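Local coordinates for DUF1955 domain-containing protein (Sulfolobus tokodaii, PDB 1WY6) that is of unknown function but folds as an all-helical repeat protein, an architecture that in other families often serves protein-protein binding, at residues Phe17-Tyr22 / Leu50-Cys55; Trp44-Leu49 / Gln60-Ile65; Leu147-Cys152 / Asn161-Leu166; Asp108-Ile113 / Ala132-Arg137; Ile8-Asp13 / Val27-Glu32. All blocks are in the same frame, centred on the assembly; numbering follows the deposited sequence.

Contact 1 of 5, residues Phe17-Tyr22 / Leu50-Cys55; sequences FLLDGY and LESIDC
S52 and I53 meet L19 where two helices of this helical repeat protein come to an end. The second segment opens in the last turn of helix 44-52. At S52 the hydroxyl lies beside a methyl of L19, with OG 3.8 Å from L19 CD2. I53 comes next and has left helical geometry. L19 CD2 presses onto its backbone, 3.4 Å from I53 CA, which is tight for two carbons. L19 CD2 is also 3.9 Å from I53 CB. CG1 of I53 is anti to the backbone N (chi1 -169°), and the chain runs on extended to CD1. I53 CD1 lies 4.2 Å from L18 O. At D54 the link is polar. One water donates to L19 O at 2.8 Å and accepts from D54 N at 2.9 Å. It joins the last turn of helix 7-19 to the connection that follows helix 44-52. The D54 carboxylate turns to R56 N instead and caps helix 55-65. In segment 17-22, G21, with positive phi, closes helix 7-19 in a Schellman motif. Helix 55-65 packs against both segments: V61 touches L18 and I53, and M58 touches I53. C55 ties the region to helix 78-86 through its disulfide with C83.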
# COMPACT_ATOMS: atom_id res chain seq x y z
N PHE A 17 -14.70 12.01 -8.16
CA PHE A 17 -15.72 11.01 -7.84
C PHE A 17 -15.14 10.01 -6.83
O PHE A 17 -15.71 9.77 -5.77
CB PHE A 17 -16.14 10.22 -9.09
CG PHE A 17 -17.19 10.89 -9.93
CD1 PHE A 17 -18.36 11.37 -9.36
CD2 PHE A 17 -17.02 11.01 -11.31
CE1 PHE A 17 -19.36 11.96 -10.15
CE2 PHE A 17 -18.01 11.60 -12.11
CZ PHE A 17 -19.18 12.07 -11.54
N LEU A 18 -13.99 9.43 -7.19
CA LEU A 18 -13.32 8.45 -6.35
C LEU A 18 -13.02 8.97 -4.95
O LEU A 18 -13.36 8.31 -3.97
CB LEU A 18 -12.02 7.97 -7.02
CG LEU A 18 -12.21 7.30 -8.38
CD1 LEU A 18 -10.86 6.96 -9.00
CD2 LEU A 18 -13.07 6.05 -8.21
N LEU A 19 -12.40 10.14 -4.85
CA LEU A 19 -12.11 10.71 -3.53
C LEU A 19 -13.41 10.85 -2.74
O LEU A 19 -13.41 10.74 -1.52
CB LEU A 19 -11.46 12.09 -3.66
CG LEU A 19 -10.05 12.19 -4.26
CD1 LEU A 19 -9.69 13.65 -4.48
CD2 LEU A 19 -9.05 11.53 -3.34
N ASP A 20 -14.52 11.09 -3.44
CA ASP A 20 -15.82 11.26 -2.79
C ASP A 20 -16.61 9.98 -2.55
O ASP A 20 -17.72 10.03 -2.02
CB ASP A 20 -16.70 12.21 -3.62
CG ASP A 20 -16.18 13.64 -3.61
OD1 ASP A 20 -16.74 14.46 -4.37
OD2 ASP A 20 -15.24 13.95 -2.85
N GLY A 21 -16.05 8.84 -2.94
CA GLY A 21 -16.75 7.58 -2.71
C GLY A 21 -17.65 7.13 -3.85
O GLY A 21 -18.29 6.09 -3.74
N TYR A 22 -17.71 7.92 -4.92
CA TYR A 22 -18.51 7.57 -6.09
C TYR A 22 -17.61 6.66 -6.93
O TYR A 22 -17.17 7.04 -8.01
CB TYR A 22 -18.85 8.82 -6.89
CG TYR A 22 -19.84 9.76 -6.23
CD1 TYR A 22 -21.21 9.66 -6.50
CD2 TYR A 22 -19.41 10.78 -5.38
CE1 TYR A 22 -22.12 10.56 -5.96
CE2 TYR A 22 -20.32 11.68 -4.83
CZ TYR A 22 -21.67 11.57 -5.13
OH TYR A 22 -22.57 12.49 -4.65
N LEU A 50 -3.72 7.69 -5.24
CA LEU A 50 -3.27 7.06 -4.00
C LEU A 50 -2.66 8.02 -2.98
O LEU A 50 -2.68 7.75 -1.77
CB LEU A 50 -2.28 5.93 -4.32
CG LEU A 50 -2.81 4.79 -5.21
CD1 LEU A 50 -1.67 3.85 -5.61
CD2 LEU A 50 -3.90 4.03 -4.49
N GLU A 51 -2.13 9.14 -3.45
CA GLU A 51 -1.52 10.13 -2.57
C GLU A 51 -2.53 10.75 -1.60
O GLU A 51 -2.18 11.11 -0.47
CB GLU A 51 -0.87 11.23 -3.41
CG GLU A 51 -0.16 12.31 -2.60
CD GLU A 51 1.11 11.81 -1.96
OE1 GLU A 51 1.53 12.38 -0.92
OE2 GLU A 51 1.70 10.85 -2.50
N SER A 52 -3.78 10.88 -2.02
CA SER A 52 -4.78 11.51 -1.17
C SER A 52 -6.10 10.78 -0.97
O SER A 52 -6.90 11.19 -0.14
CB SER A 52 -5.06 12.92 -1.68
OG SER A 52 -5.51 12.90 -3.03
N ILE A 53 -6.35 9.70 -1.72
CA ILE A 53 -7.62 9.01 -1.54
C ILE A 53 -7.81 8.46 -0.13
O ILE A 53 -6.91 7.86 0.46
CB ILE A 53 -7.82 7.86 -2.57
CG1 ILE A 53 -9.27 7.37 -2.49
CG2 ILE A 53 -6.86 6.70 -2.28
CD1 ILE A 53 -9.65 6.39 -3.60
N ASP A 54 -9.00 8.70 0.41
CA ASP A 54 -9.37 8.23 1.74
C ASP A 54 -9.17 6.72 1.83
O ASP A 54 -9.54 5.97 0.92
CB ASP A 54 -10.83 8.59 2.02
CG ASP A 54 -11.24 8.35 3.48
OD1 ASP A 54 -11.11 7.21 3.99
OD2 ASP A 54 -11.69 9.32 4.12
N CYS A 55 -8.59 6.26 2.93
CA CYS A 55 -8.36 4.83 3.13
C CYS A 55 -9.65 4.01 3.08
O CYS A 55 -9.61 2.79 2.87
CB CYS A 55 -7.63 4.60 4.45
SG CYS A 55 -5.87 5.08 4.37
O HOH W 1 -10.84 10.73 -0.51

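Contact 2 of 5, residues Trp44-Leu49 / Gln60-Ile65; sequences WFICNL and QVLDKI
I46 and L49 of helix 44-52 face V61, L62 and I65 of helix 55-65. The two helices form an antiparallel hairpin in the helical repeat fold. The axes of segments 44-49 and 60-65 approach to 12.1 Å, with an angle of 169° between their directions. The gap is bridged by branched aliphatic side chains. All five touching residues are buried, and the contact between them is apolar. I46 points at the other helix. I46 CD1 lies 4.3 Å from L62 CD2 and 4.4 Å from I65 CD1, so one methyl serves two partners. These are loose van der Waals contacts. I65 and V61 are covered in turn by helix 23-36, through V27 and I23, and L49 by L18 of helix 7-19. The polar and covalent links lie on other faces of the helices. C47 forms a disulfide with C74, and N48 OD1 accepts a hydrogen bond from K15 NZ. The closest approach joins L49 and V61, which meet tip to tip. L49 holds CG anti to its backbone N (chi1 178°), which sends the branch across the gap. L49 CD2 ends 3.7 Å from V61 CG1.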
# COMPACT_ATOMS: atom_id res chain seq x y z
N TRP A 44 0.31 7.52 -14.60
CA TRP A 44 0.61 8.43 -13.50
C TRP A 44 -0.61 8.70 -12.62
O TRP A 44 -0.47 9.03 -11.45
CB TRP A 44 1.07 9.79 -14.06
CG TRP A 44 -0.03 10.46 -14.83
CD1 TRP A 44 -0.39 10.22 -16.12
CD2 TRP A 44 -0.99 11.40 -14.31
NE1 TRP A 44 -1.51 10.95 -16.45
CE2 TRP A 44 -1.90 11.68 -15.36
CE3 TRP A 44 -1.17 12.02 -13.07
CZ2 TRP A 44 -2.98 12.56 -15.19
CZ3 TRP A 44 -2.25 12.90 -12.91
CH2 TRP A 44 -3.13 13.16 -13.97
N PHE A 45 -1.80 8.57 -13.21
CA PHE A 45 -3.04 8.84 -12.49
C PHE A 45 -3.22 8.07 -11.19
O PHE A 45 -3.62 8.63 -10.18
CB PHE A 45 -4.26 8.57 -13.37
CG PHE A 45 -5.57 8.84 -12.69
CD1 PHE A 45 -6.02 10.14 -12.49
CD2 PHE A 45 -6.36 7.78 -12.25
CE1 PHE A 45 -7.24 10.38 -11.87
CE2 PHE A 45 -7.58 8.02 -11.63
CZ PHE A 45 -8.02 9.33 -11.44
N ILE A 46 -2.95 6.77 -11.23
CA ILE A 46 -3.12 5.94 -10.04
C ILE A 46 -2.23 6.38 -8.88
O ILE A 46 -2.66 6.36 -7.72
CB ILE A 46 -2.87 4.44 -10.38
CG1 ILE A 46 -3.51 3.57 -9.29
CG2 ILE A 46 -1.37 4.16 -10.51
CD1 ILE A 46 -5.05 3.77 -9.18
N CYS A 47 -1.00 6.78 -9.18
CA CYS A 47 -0.06 7.24 -8.16
C CYS A 47 -0.62 8.50 -7.53
O CYS A 47 -0.57 8.69 -6.32
CB CYS A 47 1.31 7.58 -8.78
SG CYS A 47 2.10 6.30 -9.80
N ASN A 48 -1.13 9.38 -8.39
CA ASN A 48 -1.70 10.65 -7.98
C ASN A 48 -2.90 10.41 -7.06
O ASN A 48 -3.00 11.02 -5.99
CB ASN A 48 -2.08 11.45 -9.24
CG ASN A 48 -2.52 12.87 -8.94
OD1 ASN A 48 -3.66 13.11 -8.55
ND2 ASN A 48 -1.61 13.82 -9.12
N LEU A 49 -3.81 9.52 -7.46
CA LEU A 49 -4.98 9.23 -6.63
C LEU A 49 -4.58 8.71 -5.26
O LEU A 49 -5.04 9.22 -4.24
CB LEU A 49 -5.89 8.19 -7.30
CG LEU A 49 -7.13 7.80 -6.48
CD1 LEU A 49 -8.11 8.96 -6.42
CD2 LEU A 49 -7.80 6.58 -7.10
N GLN A 60 -11.07 -0.42 -2.65
CA GLN A 60 -12.20 -0.67 -3.55
C GLN A 60 -11.79 -0.22 -4.95
O GLN A 60 -12.10 -0.85 -5.96
CB GLN A 60 -13.43 0.13 -3.13
CG GLN A 60 -14.03 -0.24 -1.78
CD GLN A 60 -15.08 0.77 -1.33
OE1 GLN A 60 -15.95 1.17 -2.11
NE2 GLN A 60 -15.01 1.16 -0.07
N VAL A 61 -11.09 0.91 -5.00
CA VAL A 61 -10.62 1.46 -6.27
C VAL A 61 -9.59 0.52 -6.89
O VAL A 61 -9.71 0.16 -8.05
CB VAL A 61 -9.96 2.83 -6.09
CG1 VAL A 61 -9.36 3.29 -7.41
CG2 VAL A 61 -11.00 3.85 -5.60
N LEU A 62 -8.59 0.13 -6.10
CA LEU A 62 -7.54 -0.76 -6.58
C LEU A 62 -8.08 -2.10 -7.09
O LEU A 62 -7.58 -2.64 -8.08
CB LEU A 62 -6.49 -1.01 -5.48
CG LEU A 62 -5.56 0.16 -5.18
CD1 LEU A 62 -4.62 -0.21 -4.04
CD2 LEU A 62 -4.77 0.53 -6.43
N ASP A 63 -9.08 -2.64 -6.40
CA ASP A 63 -9.70 -3.91 -6.79
C ASP A 63 -10.32 -3.79 -8.19
O ASP A 63 -10.35 -4.75 -8.95
CB ASP A 63 -10.81 -4.28 -5.81
CG ASP A 63 -10.28 -4.88 -4.52
OD1 ASP A 63 -11.07 -4.95 -3.55
OD2 ASP A 63 -9.11 -5.30 -4.45
N LYS A 64 -10.81 -2.61 -8.52
CA LYS A 64 -11.45 -2.43 -9.82
C LYS A 64 -10.52 -2.02 -10.94
O LYS A 64 -10.61 -2.55 -12.05
CB LYS A 64 -12.58 -1.41 -9.70
CG LYS A 64 -13.85 -1.97 -9.08
CD LYS A 64 -14.86 -0.86 -8.84
CE LYS A 64 -16.26 -1.42 -8.64
NZ LYS A 64 -16.27 -2.57 -7.70
N ILE A 65 -9.61 -1.09 -10.66
CA ILE A 65 -8.73 -0.60 -11.71
C ILE A 65 -7.22 -0.73 -11.50
O ILE A 65 -6.45 -0.31 -12.35
CB ILE A 65 -9.06 0.88 -12.00
CG1 ILE A 65 -8.77 1.73 -10.76
CG2 ILE A 65 -10.55 1.00 -12.35
CD1 ILE A 65 -9.06 3.21 -10.95

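Contact 3 of 5, residues Leu147-Cys152 / Asn161-Leu166; sequences LLIEAC and NAVNTL
V163 of helix 157-164 points into helix 141-153 and meets L148, I149 and C152. The two helices form the C-terminal helical hairpin of the chain, and the disulfide C152-C160 ties them together. The contact lies near the surface, and its centre is about 24 Å from the centre of the chain. V163 carries most of the contact. Its CG1 is anti to the backbone N (chi1 174°) and meets I149. The side chains of I149 and V163 cross at about a right angle, with CG1 of each 4.0 Å apart. The other methyl, CG2, lies beside the backbone N. It meets L148 and also touches I149 and C152. V163 CG2 sits 3.9 Å from L148 CB and 4.4 Å from C152 CB. Here the valine packs on side chains and backbone together. L148 also points across, and its CD1 reaches A162. L148 CD1 lies 4.1 Å from A162 CB, so L148 spans two residues of the facing helix. A159 of helix 157-164 packs on L148 as well, as does R136 of helix 125-137. L148 therefore belongs both to this hairpin and to the junction with the preceding helix. V163 makes its shortest approach here to the helix backbone: its CG2 lies 3.6 Å from L148 O and 3.8 Å from I149 N.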
# COMPACT_ATOMS: atom_id res chain seq x y z
N LEU A 147 9.60 -5.64 16.06
CA LEU A 147 8.24 -5.92 15.60
C LEU A 147 7.84 -7.38 15.81
O LEU A 147 6.76 -7.66 16.31
CB LEU A 147 8.09 -5.54 14.12
CG LEU A 147 8.12 -4.03 13.82
CD1 LEU A 147 8.04 -3.77 12.32
CD2 LEU A 147 6.95 -3.37 14.53
N LEU A 148 8.72 -8.30 15.43
CA LEU A 148 8.43 -9.72 15.62
C LEU A 148 8.27 -10.03 17.10
O LEU A 148 7.51 -10.92 17.47
CB LEU A 148 9.53 -10.60 15.02
CG LEU A 148 9.53 -10.73 13.49
CD1 LEU A 148 10.67 -11.63 13.04
CD2 LEU A 148 8.19 -11.28 13.03
N ILE A 149 8.99 -9.30 17.94
CA ILE A 149 8.89 -9.49 19.38
C ILE A 149 7.49 -9.06 19.81
O ILE A 149 6.83 -9.75 20.58
CB ILE A 149 9.96 -8.67 20.15
CG1 ILE A 149 11.33 -9.33 19.99
CG2 ILE A 149 9.59 -8.57 21.62
CD1 ILE A 149 12.47 -8.56 20.62
N GLU A 150 7.04 -7.92 19.29
CA GLU A 150 5.70 -7.41 19.60
C GLU A 150 4.62 -8.36 19.07
O GLU A 150 3.61 -8.57 19.72
CB GLU A 150 5.49 -6.02 19.00
CG GLU A 150 4.09 -5.46 19.25
CD GLU A 150 3.78 -5.24 20.72
OE1 GLU A 150 2.59 -5.16 21.07
OE2 GLU A 150 4.73 -5.13 21.54
N ALA A 151 4.85 -8.93 17.89
CA ALA A 151 3.89 -9.86 17.30
C ALA A 151 3.80 -11.13 18.15
O ALA A 151 2.74 -11.72 18.31
CB ALA A 151 4.33 -10.23 15.88
N CYS A 152 4.94 -11.55 18.69
CA CYS A 152 5.00 -12.73 19.54
C CYS A 152 4.17 -12.42 20.79
O CYS A 152 3.37 -13.24 21.26
CB CYS A 152 6.46 -13.04 19.89
SG CYS A 152 6.71 -14.37 21.13
N ASN A 161 8.44 -18.20 17.29
CA ASN A 161 9.46 -19.16 16.88
C ASN A 161 10.63 -18.48 16.19
O ASN A 161 11.78 -18.91 16.33
CB ASN A 161 8.88 -20.23 15.96
CG ASN A 161 8.20 -21.34 16.73
OD1 ASN A 161 7.16 -21.13 17.35
ND2 ASN A 161 8.79 -22.53 16.69
N ALA A 162 10.35 -17.40 15.46
CA ALA A 162 11.42 -16.66 14.78
C ALA A 162 12.25 -15.88 15.80
O ALA A 162 13.47 -15.81 15.69
CB ALA A 162 10.81 -15.71 13.74
N VAL A 163 11.59 -15.29 16.78
CA VAL A 163 12.29 -14.54 17.81
C VAL A 163 13.23 -15.48 18.58
O VAL A 163 14.35 -15.11 18.94
CB VAL A 163 11.30 -13.89 18.80
CG1 VAL A 163 12.06 -13.23 19.95
CG2 VAL A 163 10.45 -12.84 18.07
N ASN A 164 12.79 -16.71 18.80
CA ASN A 164 13.61 -17.67 19.53
C ASN A 164 14.86 -18.10 18.79
O ASN A 164 15.84 -18.51 19.41
CB ASN A 164 12.80 -18.90 19.91
CG ASN A 164 11.71 -18.59 20.91
OD1 ASN A 164 11.92 -17.78 21.83
ND2 ASN A 164 10.56 -19.23 20.76
N THR A 165 14.84 -17.99 17.46
CA THR A 165 16.00 -18.38 16.66
C THR A 165 17.07 -17.29 16.59
O THR A 165 18.15 -17.51 16.04
CB THR A 165 15.59 -18.73 15.22
OG1 THR A 165 16.68 -19.40 14.58
CG2 THR A 165 15.26 -17.47 14.43
N LEU A 166 16.77 -16.13 17.15
CA LEU A 166 17.73 -15.03 17.11
C LEU A 166 18.17 -14.59 18.50
O LEU A 166 17.72 -15.22 19.49
CB LEU A 166 17.14 -13.84 16.33
CG LEU A 166 15.73 -13.35 16.69
CD1 LEU A 166 15.75 -12.84 18.13
CD2 LEU A 166 15.29 -12.25 15.74

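Contact 4 of 5, residues Asp108-Ile113 / Ala132-Arg137; sequences DKLEEI and ANALRR
L135 lays one methyl, CD2, on the backbone and side chains of L110 and E111. L135 CD2 is 3.6 Å from L110 CB. L110 in turn sends its CD2 to 4.2 Å from A134 CB, so each leucine packs on the other helix. E111 adds its aliphatic part. Its side chain crosses that of L135 at about a right angle, with E111 CG 4.1 Å from L135 CD2. L135 holds CG beside its backbone N (chi1 -77°), and CD2 lands on the L110-E111 peptide. There L135 CD2 lies 3.5 Å from L110 O and 3.7 Å from E111 N. The axes of segments 108-113 and 132-137 come within 9.8 Å, at 147°. They are a roughly antiparallel helix pair within the helical repeat fold. Beyond the pair, L98, L101 and V102 of helix 92-103 pack on L110, and L147 of helix 141-153 packs on L135. The E111 carboxylate has salt bridges to R107 and R115 on its own helix. D140 also lies close to it, a like charge that the two arginines probably offset.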
# COMPACT_ATOMS: atom_id res chain seq x y z
N ASP A 108 13.74 3.98 3.92
CA ASP A 108 13.25 5.11 4.70
C ASP A 108 11.74 5.01 4.93
O ASP A 108 11.28 5.18 6.05
CB ASP A 108 13.59 6.42 3.98
CG ASP A 108 12.96 6.54 2.60
OD1 ASP A 108 12.82 5.50 1.91
OD2 ASP A 108 12.61 7.66 2.19
N LYS A 109 10.98 4.73 3.87
CA LYS A 109 9.53 4.60 3.98
C LYS A 109 9.15 3.42 4.87
O LYS A 109 8.29 3.54 5.74
CB LYS A 109 8.92 4.45 2.58
CG LYS A 109 9.20 5.63 1.64
CD LYS A 109 8.61 6.93 2.20
CE LYS A 109 9.15 8.17 1.50
NZ LYS A 109 8.79 8.22 0.06
N LEU A 110 9.80 2.28 4.66
CA LEU A 110 9.54 1.09 5.48
C LEU A 110 9.81 1.33 6.97
O LEU A 110 9.08 0.83 7.83
CB LEU A 110 10.39 -0.09 4.98
CG LEU A 110 10.04 -0.59 3.58
CD1 LEU A 110 11.07 -1.60 3.10
CD2 LEU A 110 8.64 -1.22 3.61
N GLU A 111 10.86 2.10 7.28
CA GLU A 111 11.20 2.40 8.68
C GLU A 111 10.16 3.32 9.31
O GLU A 111 9.81 3.17 10.48
CB GLU A 111 12.57 3.05 8.79
CG GLU A 111 13.71 2.15 8.34
CD GLU A 111 15.04 2.62 8.89
OE1 GLU A 111 16.09 2.14 8.39
OE2 GLU A 111 15.04 3.45 9.83
N GLU A 112 9.68 4.29 8.53
CA GLU A 112 8.65 5.21 9.01
C GLU A 112 7.41 4.39 9.42
O GLU A 112 6.85 4.58 10.49
CB GLU A 112 8.31 6.21 7.91
CG GLU A 112 9.42 7.22 7.67
CD GLU A 112 9.34 7.89 6.31
OE1 GLU A 112 8.24 7.89 5.72
OE2 GLU A 112 10.37 8.42 5.84
N ILE A 113 6.99 3.47 8.55
CA ILE A 113 5.84 2.62 8.87
C ILE A 113 6.15 1.83 10.15
O ILE A 113 5.30 1.69 11.03
CB ILE A 113 5.56 1.61 7.74
CG1 ILE A 113 4.96 2.32 6.53
CG2 ILE A 113 4.61 0.52 8.23
CD1 ILE A 113 3.56 2.87 6.78
N ALA A 132 7.83 -6.26 9.50
CA ALA A 132 9.07 -6.77 10.08
C ALA A 132 9.90 -7.48 9.02
O ALA A 132 11.10 -7.22 8.87
CB ALA A 132 8.75 -7.74 11.22
N ASN A 133 9.26 -8.38 8.29
CA ASN A 133 9.92 -9.14 7.25
C ASN A 133 10.34 -8.27 6.06
O ASN A 133 11.36 -8.54 5.42
CB ASN A 133 9.02 -10.30 6.83
CG ASN A 133 8.94 -11.40 7.89
OD1 ASN A 133 8.09 -12.29 7.83
ND2 ASN A 133 9.83 -11.33 8.87
N ALA A 134 9.58 -7.22 5.77
CA ALA A 134 9.95 -6.32 4.68
C ALA A 134 11.18 -5.53 5.15
O ALA A 134 12.14 -5.32 4.39
CB ALA A 134 8.81 -5.37 4.35
N LEU A 135 11.16 -5.11 6.41
CA LEU A 135 12.28 -4.35 6.96
C LEU A 135 13.56 -5.18 6.92
O LEU A 135 14.60 -4.70 6.50
CB LEU A 135 11.97 -3.92 8.40
CG LEU A 135 11.02 -2.72 8.54
CD1 LEU A 135 10.54 -2.59 9.98
CD2 LEU A 135 11.74 -1.45 8.07
N ARG A 136 13.47 -6.43 7.36
CA ARG A 136 14.64 -7.29 7.38
C ARG A 136 15.21 -7.38 5.96
O ARG A 136 16.43 -7.51 5.78
CB ARG A 136 14.26 -8.67 7.92
CG ARG A 136 15.42 -9.47 8.47
CD ARG A 136 14.92 -10.60 9.35
NE ARG A 136 14.54 -10.13 10.68
CZ ARG A 136 13.59 -10.67 11.43
NH1 ARG A 136 13.32 -10.18 12.63
NH2 ARG A 136 12.88 -11.70 10.98
N ARG A 137 14.34 -7.26 4.96
CA ARG A 137 14.77 -7.32 3.56
C ARG A 137 15.55 -6.07 3.13
O ARG A 137 16.23 -6.10 2.10
CB ARG A 137 13.56 -7.50 2.62
CG ARG A 137 12.95 -8.91 2.62
CD ARG A 137 11.88 -9.03 1.54
NE ARG A 137 12.43 -8.85 0.19
CZ ARG A 137 11.71 -8.59 -0.90
NH1 ARG A 137 10.39 -8.47 -0.81
NH2 ARG A 137 12.31 -8.44 -2.07

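Contact 5 of 5, residues Ile8-Asp13 / Val27-Glu32; sequences IRKLMD and VKIVLE
K10 and I29 have the nearest CA atoms of segments 8-13 and 27-32, 7.0 Å apart. Both segments are helical throughout. I29 points at the first helix and makes the main contacts. Its two branches go to different residues. I29 CG2, anti to the backbone N, lies against the backbone, 3.3 Å from K10 O. CG1 is anti to the carbonyl carbon instead (chi1 -56°) and brings CD1 to D13. I29 CD1 ends 4.0 Å from D13 OD2, and the two side chains cross at about a right angle. The aliphatic part of K10 runs past the isoleucine, with K10 CD 4.3 Å from I29 CG2. K10 NZ and E32 OE2 stay 6.8 Å apart, so any attraction between them is probably weak. A14 packs on I29 and V30. On the inner side L11 turns to W44 and F45 of helix 44-52, and V30 turns to I65 of helix 55-65. This is the N-terminal helical hairpin of an all-helical repeat protein, joined here near the surface.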
# COMPACT_ATOMS: atom_id res chain seq x y z
N ILE A 8 -6.66 14.64 -19.34
CA ILE A 8 -6.36 14.98 -17.95
C ILE A 8 -7.55 15.58 -17.23
O ILE A 8 -7.70 15.40 -16.02
CB ILE A 8 -5.17 15.96 -17.85
CG1 ILE A 8 -4.48 15.77 -16.50
CG2 ILE A 8 -5.65 17.39 -17.98
CD1 ILE A 8 -3.17 16.51 -16.36
N ARG A 9 -8.41 16.30 -17.95
CA ARG A 9 -9.59 16.89 -17.34
C ARG A 9 -10.52 15.75 -16.95
O ARG A 9 -11.03 15.70 -15.83
CB ARG A 9 -10.30 17.82 -18.32
CG ARG A 9 -9.53 19.10 -18.64
CD ARG A 9 -10.29 19.94 -19.66
NE ARG A 9 -11.62 20.32 -19.17
CZ ARG A 9 -12.53 20.95 -19.90
NH1 ARG A 9 -12.27 21.29 -21.16
NH2 ARG A 9 -13.71 21.26 -19.38
N LYS A 10 -10.74 14.83 -17.88
CA LYS A 10 -11.59 13.68 -17.61
C LYS A 10 -11.06 12.87 -16.43
O LYS A 10 -11.84 12.36 -15.63
CB LYS A 10 -11.69 12.80 -18.86
CG LYS A 10 -12.76 13.26 -19.83
CD LYS A 10 -14.15 12.99 -19.23
CE LYS A 10 -15.26 13.74 -19.98
NZ LYS A 10 -15.19 15.22 -19.77
N LEU A 11 -9.74 12.78 -16.32
CA LEU A 11 -9.11 12.04 -15.22
C LEU A 11 -9.34 12.77 -13.90
O LEU A 11 -9.59 12.13 -12.88
CB LEU A 11 -7.61 11.85 -15.47
CG LEU A 11 -7.19 10.82 -16.54
CD1 LEU A 11 -5.68 10.78 -16.64
CD2 LEU A 11 -7.72 9.44 -16.19
N MET A 12 -9.24 14.09 -13.91
CA MET A 12 -9.47 14.87 -12.70
C MET A 12 -10.93 14.72 -12.30
O MET A 12 -11.28 14.77 -11.12
CB MET A 12 -9.15 16.36 -12.93
CG MET A 12 -7.66 16.67 -13.03
SD MET A 12 -6.71 16.02 -11.63
CE MET A 12 -6.00 14.56 -12.35
N ASP A 13 -11.79 14.53 -13.30
CA ASP A 13 -13.21 14.36 -13.04
C ASP A 13 -13.41 13.02 -12.36
O ASP A 13 -14.19 12.90 -11.41
CB ASP A 13 -13.99 14.40 -14.35
CG ASP A 13 -15.47 14.29 -14.14
OD1 ASP A 13 -16.03 15.08 -13.35
OD2 ASP A 13 -16.09 13.40 -14.77
N VAL A 27 -14.70 5.05 -11.84
CA VAL A 27 -14.11 3.90 -12.54
C VAL A 27 -14.56 3.84 -14.00
O VAL A 27 -13.78 3.51 -14.90
CB VAL A 27 -14.47 2.57 -11.84
CG1 VAL A 27 -14.09 1.38 -12.71
CG2 VAL A 27 -13.74 2.49 -10.52
N LYS A 28 -15.82 4.18 -14.23
CA LYS A 28 -16.38 4.18 -15.57
C LYS A 28 -15.57 5.15 -16.43
O LYS A 28 -15.15 4.82 -17.54
CB LYS A 28 -17.85 4.61 -15.51
CG LYS A 28 -18.55 4.70 -16.87
CD LYS A 28 -19.99 5.18 -16.71
CE LYS A 28 -20.67 5.36 -18.06
NZ LYS A 28 -20.84 4.08 -18.79
N ILE A 29 -15.34 6.35 -15.89
CA ILE A 29 -14.55 7.37 -16.58
C ILE A 29 -13.13 6.85 -16.85
O ILE A 29 -12.61 6.97 -17.97
CB ILE A 29 -14.41 8.64 -15.71
CG1 ILE A 29 -15.79 9.19 -15.34
CG2 ILE A 29 -13.65 9.72 -16.48
CD1 ILE A 29 -16.52 9.80 -16.47
N VAL A 30 -12.51 6.26 -15.84
CA VAL A 30 -11.16 5.72 -15.99
C VAL A 30 -11.07 4.66 -17.09
O VAL A 30 -10.11 4.64 -17.86
CB VAL A 30 -10.64 5.10 -14.66
CG1 VAL A 30 -9.34 4.37 -14.90
CG2 VAL A 30 -10.44 6.20 -13.63
N LEU A 31 -12.06 3.78 -17.16
CA LEU A 31 -12.07 2.73 -18.18
C LEU A 31 -12.26 3.31 -19.57
O LEU A 31 -11.89 2.68 -20.56
CB LEU A 31 -13.15 1.70 -17.88
CG LEU A 31 -12.97 0.89 -16.58
CD1 LEU A 31 -14.07 -0.15 -16.44
CD2 LEU A 31 -11.60 0.22 -16.60
N GLU A 32 -12.85 4.50 -19.65
CA GLU A 32 -13.04 5.16 -20.93
C GLU A 32 -11.66 5.56 -21.44
O GLU A 32 -11.28 5.23 -22.56
CB GLU A 32 -13.91 6.42 -20.79
CG GLU A 32 -15.33 6.18 -20.29
CD GLU A 32 -16.14 7.47 -20.20
OE1 GLU A 32 -17.20 7.46 -19.54
OE2 GLU A 32 -15.73 8.48 -20.81

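In the fold
Contact 5 pairs helix 7-19 with helix 23-36. Contact 1 joins helix 7-19 to helix 44-52, and contact 2 joins helix 44-52 to helix 55-65. These three lie on one side of the chain's centre, 9 to 13 Å apart between centres, and touch one another. Along the chain contact 1 interleaves with contacts 5 and 2, while contacts 4 and 3 follow in series. Contact 4 (helices 107-117 and 125-137) and contact 3 (helices 141-153 and 157-164) lie on the opposite side, their centres 16 Å apart. They also touch, and helices 125-137 and 141-153 are consecutive. Centres of contacts 3 and 5 are 46 Å apart. The protein is thus an elongated stack in which packing passes from helix to neighbouring helix.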